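Local atomic coordinates of glutathione S-transferase, N-terminal domain protein (Pseudomonas putida, PDB entry 4NAX), a protein that probably acts as a glutathione transferase and binds one glutathione disulfide per subunit of its two-chain assembly. Residues L161-Q172 with V202-V213. Numbering follows the deposited sequence. Where two conformers were deposited one is given.
Sequences LGVLDRHLKGRQ and VGFDQFKEVQRV
Asp165 turns its carboxylate onto the first turn of helix 208-213, where OD1 takes Val210 N at 3.1 Å, nearly along its own C-O axis, and Glu209 N at 2.8 Å in a weak, bent bond (129°). Asp165 CG lies anti to the residue's own backbone N (chi1 -163°), which swings the acid across to these amides at the helix start, whose dipole would probably favour the charged form. The other oxygen, OD2, receives a hydrogen bond from a water that accepts from Lys208 N.

Farther along segment 161-172, Arg212 binds two carbonyls of the type II beta turn Leu168-Arg171. NH1 and NH2 grip Arg171 O end-on, each at 2.9 Å and near the guanidinium plane, while NH2 also makes a weak bond to Leu168 O. A side-on salt bridge sets NE and NH2 on the single oxygen Glu209 OE2, fixing the guanidinium's rotation; Lys169 NZ is a long partner of Glu209 OE1 (3.9 Å). A water joins OE2 to Gly170 N, and another bridges NH1 and Gln172 NE2.

Phe207 CD1 and Val210 CG2 both touch Asp165 CB, and Val210 CG2 also meets Leu164 CB (3.8 Å). Leu161 CB makes a CH-pi contact over one Phe207 face, 3.7 Å from the ring centroid.

Within the all-helical GST C-terminal domain, segments 161-168 and 208-213 of helices 148-168 and 208-219 cross at 76°, with Leu164 reaching helix 109-137 and Val213 meeting Phe186 of helix 180-193.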
# COMPACT_ATOMS: atom_id res chain seq x y z
N LEU A 161 6.21 10.16 -10.90
CA LEU A 161 5.63 11.45 -11.25
C LEU A 161 5.13 11.50 -12.69
O LEU A 161 4.10 12.09 -12.98
CB LEU A 161 6.61 12.59 -10.98
CG LEU A 161 6.79 12.93 -9.50
CD1 LEU A 161 8.05 13.75 -9.27
CD2 LEU A 161 5.57 13.66 -8.93
N GLY A 162 5.88 10.87 -13.60
CA GLY A 162 5.47 10.80 -14.98
C GLY A 162 4.19 10.01 -15.16
O GLY A 162 3.32 10.38 -15.95
N VAL A 163 4.06 8.90 -14.44
CA VAL A 163 2.83 8.12 -14.47
C VAL A 163 1.65 9.00 -14.03
O VAL A 163 0.61 9.03 -14.68
CB VAL A 163 2.93 6.85 -13.59
CG1 VAL A 163 1.60 6.14 -13.52
CG2 VAL A 163 4.00 5.89 -14.14
N LEU A 164 1.83 9.71 -12.93
CA LEU A 164 0.79 10.62 -12.47
C LEU A 164 0.47 11.69 -13.49
O LEU A 164 -0.71 12.00 -13.74
CB LEU A 164 1.19 11.29 -11.16
CG LEU A 164 1.22 10.45 -9.90
CD1 LEU A 164 1.68 11.32 -8.74
CD2 LEU A 164 -0.14 9.85 -9.58
N ASP A 165 1.51 12.28 -14.07
CA ASP A 165 1.35 13.41 -14.96
C ASP A 165 0.58 13.01 -16.21
O ASP A 165 -0.32 13.72 -16.66
CB ASP A 165 2.72 13.98 -15.32
CG ASP A 165 2.64 15.36 -15.90
OD1 ASP A 165 2.25 16.28 -15.16
OD2 ASP A 165 2.99 15.52 -17.09
N ARG A 166 0.95 11.87 -16.79
CA ARG A 166 0.28 11.39 -17.99
C ARG A 166 -1.17 11.05 -17.67
O ARG A 166 -2.07 11.29 -18.48
CB ARG A 166 1.01 10.21 -18.61
CG ARG A 166 2.37 10.61 -19.20
CD ARG A 166 3.03 9.47 -19.96
NE ARG A 166 3.31 8.33 -19.10
CZ ARG A 166 4.38 8.20 -18.30
NH1 ARG A 166 4.52 7.12 -17.55
NH2 ARG A 166 5.30 9.15 -18.26
N HIS A 167 -1.39 10.46 -16.50
CA HIS A 167 -2.75 10.09 -16.12
C HIS A 167 -3.65 11.33 -15.96
O HIS A 167 -4.83 11.30 -16.31
CB HIS A 167 -2.72 9.28 -14.82
CG HIS A 167 -4.09 8.94 -14.33
ND1 HIS A 167 -4.88 8.02 -14.98
CD2 HIS A 167 -4.83 9.45 -13.33
CE1 HIS A 167 -6.05 7.96 -14.36
NE2 HIS A 167 -6.04 8.81 -13.36
N LEU A 168 -3.10 12.38 -15.38
CA LEU A 168 -3.88 13.56 -15.02
C LEU A 168 -4.15 14.53 -16.18
O LEU A 168 -4.97 15.43 -16.06
CB LEU A 168 -3.21 14.30 -13.85
CG LEU A 168 -3.32 13.54 -12.52
CD1 LEU A 168 -2.37 14.15 -11.51
CD2 LEU A 168 -4.75 13.53 -11.98
N LYS A 169 -3.46 14.34 -17.29
CA LYS A 169 -3.74 15.16 -18.46
C LYS A 169 -5.21 15.07 -18.84
O LYS A 169 -5.74 13.98 -19.00
CB LYS A 169 -2.86 14.76 -19.64
CG LYS A 169 -3.06 15.69 -20.81
CD LYS A 169 -1.94 15.66 -21.82
CE LYS A 169 -2.17 16.71 -22.89
NZ LYS A 169 -2.03 18.10 -22.36
N GLY A 170 -5.88 16.21 -18.94
CA GLY A 170 -7.30 16.25 -19.28
C GLY A 170 -8.28 15.95 -18.16
O GLY A 170 -9.48 15.90 -18.39
N ARG A 171 -7.76 15.74 -16.95
CA ARG A 171 -8.56 15.31 -15.79
C ARG A 171 -8.40 16.28 -14.63
O ARG A 171 -7.36 16.93 -14.50
CB ARG A 171 -8.04 13.99 -15.21
CG ARG A 171 -7.94 12.81 -16.12
CD ARG A 171 -7.65 11.63 -15.24
NE ARG A 171 -8.85 11.32 -14.49
CZ ARG A 171 -9.64 10.29 -14.76
NH1 ARG A 171 -9.35 9.47 -15.77
NH2 ARG A 171 -10.74 10.08 -14.04
N GLN A 172 -9.39 16.31 -13.75
CA GLN A 172 -9.27 17.05 -12.51
C GLN A 172 -8.61 16.24 -11.39
O GLN A 172 -7.85 16.79 -10.61
CB GLN A 172 -10.65 17.53 -12.03
CG GLN A 172 -11.36 18.43 -13.02
CD GLN A 172 -10.50 19.59 -13.50
OE1 GLN A 172 -10.33 19.81 -14.70
NE2 GLN A 172 -9.97 20.35 -12.56
N VAL A 202 14.04 16.23 -8.65
CA VAL A 202 13.11 15.41 -9.45
C VAL A 202 12.60 16.11 -10.71
O VAL A 202 11.75 15.56 -11.41
CB VAL A 202 11.92 14.88 -8.63
CG1 VAL A 202 12.41 14.10 -7.41
CG2 VAL A 202 10.96 16.00 -8.24
N GLY A 203 13.12 17.30 -11.01
CA GLY A 203 12.72 18.02 -12.21
C GLY A 203 11.23 18.29 -12.22
O GLY A 203 10.54 18.07 -13.21
N PHE A 204 10.72 18.79 -11.09
CA PHE A 204 9.27 18.89 -10.86
C PHE A 204 8.57 19.78 -11.86
O PHE A 204 7.40 19.56 -12.21
CB PHE A 204 8.98 19.40 -9.44
CG PHE A 204 7.52 19.29 -9.04
CD1 PHE A 204 6.89 18.05 -9.01
CD2 PHE A 204 6.80 20.41 -8.67
CE1 PHE A 204 5.57 17.95 -8.64
CE2 PHE A 204 5.48 20.30 -8.30
CZ PHE A 204 4.86 19.07 -8.29
N ASP A 205 9.27 20.81 -12.34
CA ASP A 205 8.65 21.76 -13.24
C ASP A 205 8.24 21.12 -14.58
O ASP A 205 7.45 21.72 -15.32
CB ASP A 205 9.51 23.01 -13.42
CG ASP A 205 9.41 23.92 -12.21
OD1 ASP A 205 8.28 24.30 -11.84
OD2 ASP A 205 10.46 24.25 -11.63
N GLN A 206 8.72 19.91 -14.87
CA GLN A 206 8.28 19.24 -16.09
C GLN A 206 6.90 18.57 -15.97
O GLN A 206 6.31 18.21 -16.98
CB GLN A 206 9.33 18.25 -16.58
CG GLN A 206 9.36 16.91 -15.87
CD GLN A 206 10.62 16.13 -16.20
OE1 GLN A 206 10.81 15.71 -17.34
NE2 GLN A 206 11.48 15.92 -15.20
N PHE A 207 6.37 18.41 -14.75
CA PHE A 207 5.11 17.70 -14.54
C PHE A 207 3.98 18.70 -14.33
O PHE A 207 3.55 18.96 -13.21
CB PHE A 207 5.25 16.73 -13.36
CG PHE A 207 6.42 15.78 -13.51
CD1 PHE A 207 6.41 14.77 -14.48
CD2 PHE A 207 7.55 15.91 -12.71
CE1 PHE A 207 7.49 13.93 -14.64
CE2 PHE A 207 8.63 15.06 -12.86
CZ PHE A 207 8.60 14.07 -13.82
N LYS A 208 3.54 19.28 -15.44
CA LYS A 208 2.59 20.39 -15.38
C LYS A 208 1.23 19.97 -14.88
O LYS A 208 0.52 20.75 -14.24
CB LYS A 208 2.43 21.05 -16.75
CG LYS A 208 3.73 21.66 -17.30
CD LYS A 208 4.31 22.71 -16.36
CE LYS A 208 5.24 23.68 -17.07
NZ LYS A 208 6.46 23.00 -17.58
N GLU A 209 0.85 18.73 -15.17
CA GLU A 209 -0.45 18.24 -14.72
C GLU A 209 -0.44 17.96 -13.22
O GLU A 209 -1.37 18.30 -12.50
CB GLU A 209 -0.89 16.99 -15.50
CG GLU A 209 -0.79 17.11 -17.02
CD GLU A 209 -1.62 18.25 -17.58
OE1 GLU A 209 -1.20 18.85 -18.59
OE2 GLU A 209 -2.69 18.54 -17.03
N VAL A 210 0.64 17.34 -12.74
CA VAL A 210 0.79 17.13 -11.30
C VAL A 210 0.80 18.48 -10.57
O VAL A 210 0.16 18.63 -9.53
CB VAL A 210 2.07 16.36 -10.98
CG1 VAL A 210 2.22 16.17 -9.49
CG2 VAL A 210 2.06 14.99 -11.66
N GLN A 211 1.50 19.48 -11.12
CA GLN A 211 1.53 20.81 -10.51
C GLN A 211 0.13 21.41 -10.42
O GLN A 211 -0.25 21.97 -9.40
CB GLN A 211 2.40 21.76 -11.33
CG GLN A 211 3.89 21.50 -11.24
CD GLN A 211 4.66 22.34 -12.23
OE1 GLN A 211 5.60 21.85 -12.87
NE2 GLN A 211 4.26 23.59 -12.39
N ARG A 212 -0.62 21.30 -11.51
CA ARG A 212 -1.97 21.84 -11.56
C ARG A 212 -2.88 21.21 -10.51
O ARG A 212 -3.59 21.91 -9.78
CB ARG A 212 -2.57 21.64 -12.95
CG ARG A 212 -4.05 21.94 -13.07
CD ARG A 212 -4.52 21.79 -14.52
NE ARG A 212 -4.30 20.42 -15.00
CZ ARG A 212 -5.10 19.39 -14.74
NH1 ARG A 212 -6.21 19.54 -14.04
NH2 ARG A 212 -4.79 18.19 -15.19
N VAL A 213 -2.87 19.89 -10.44
CA VAL A 213 -3.76 19.19 -9.52
C VAL A 213 -3.30 19.37 -8.06
O VAL A 213 -4.14 19.56 -7.16
CB VAL A 213 -3.93 17.72 -9.93
CG1 VAL A 213 -4.82 16.99 -8.93
CG2 VAL A 213 -4.55 17.65 -11.32
O HOH W 1 3.27 18.01 -18.16
O HOH W 2 -4.86 18.88 -18.69
O HOH W 3 -7.71 21.87 -13.06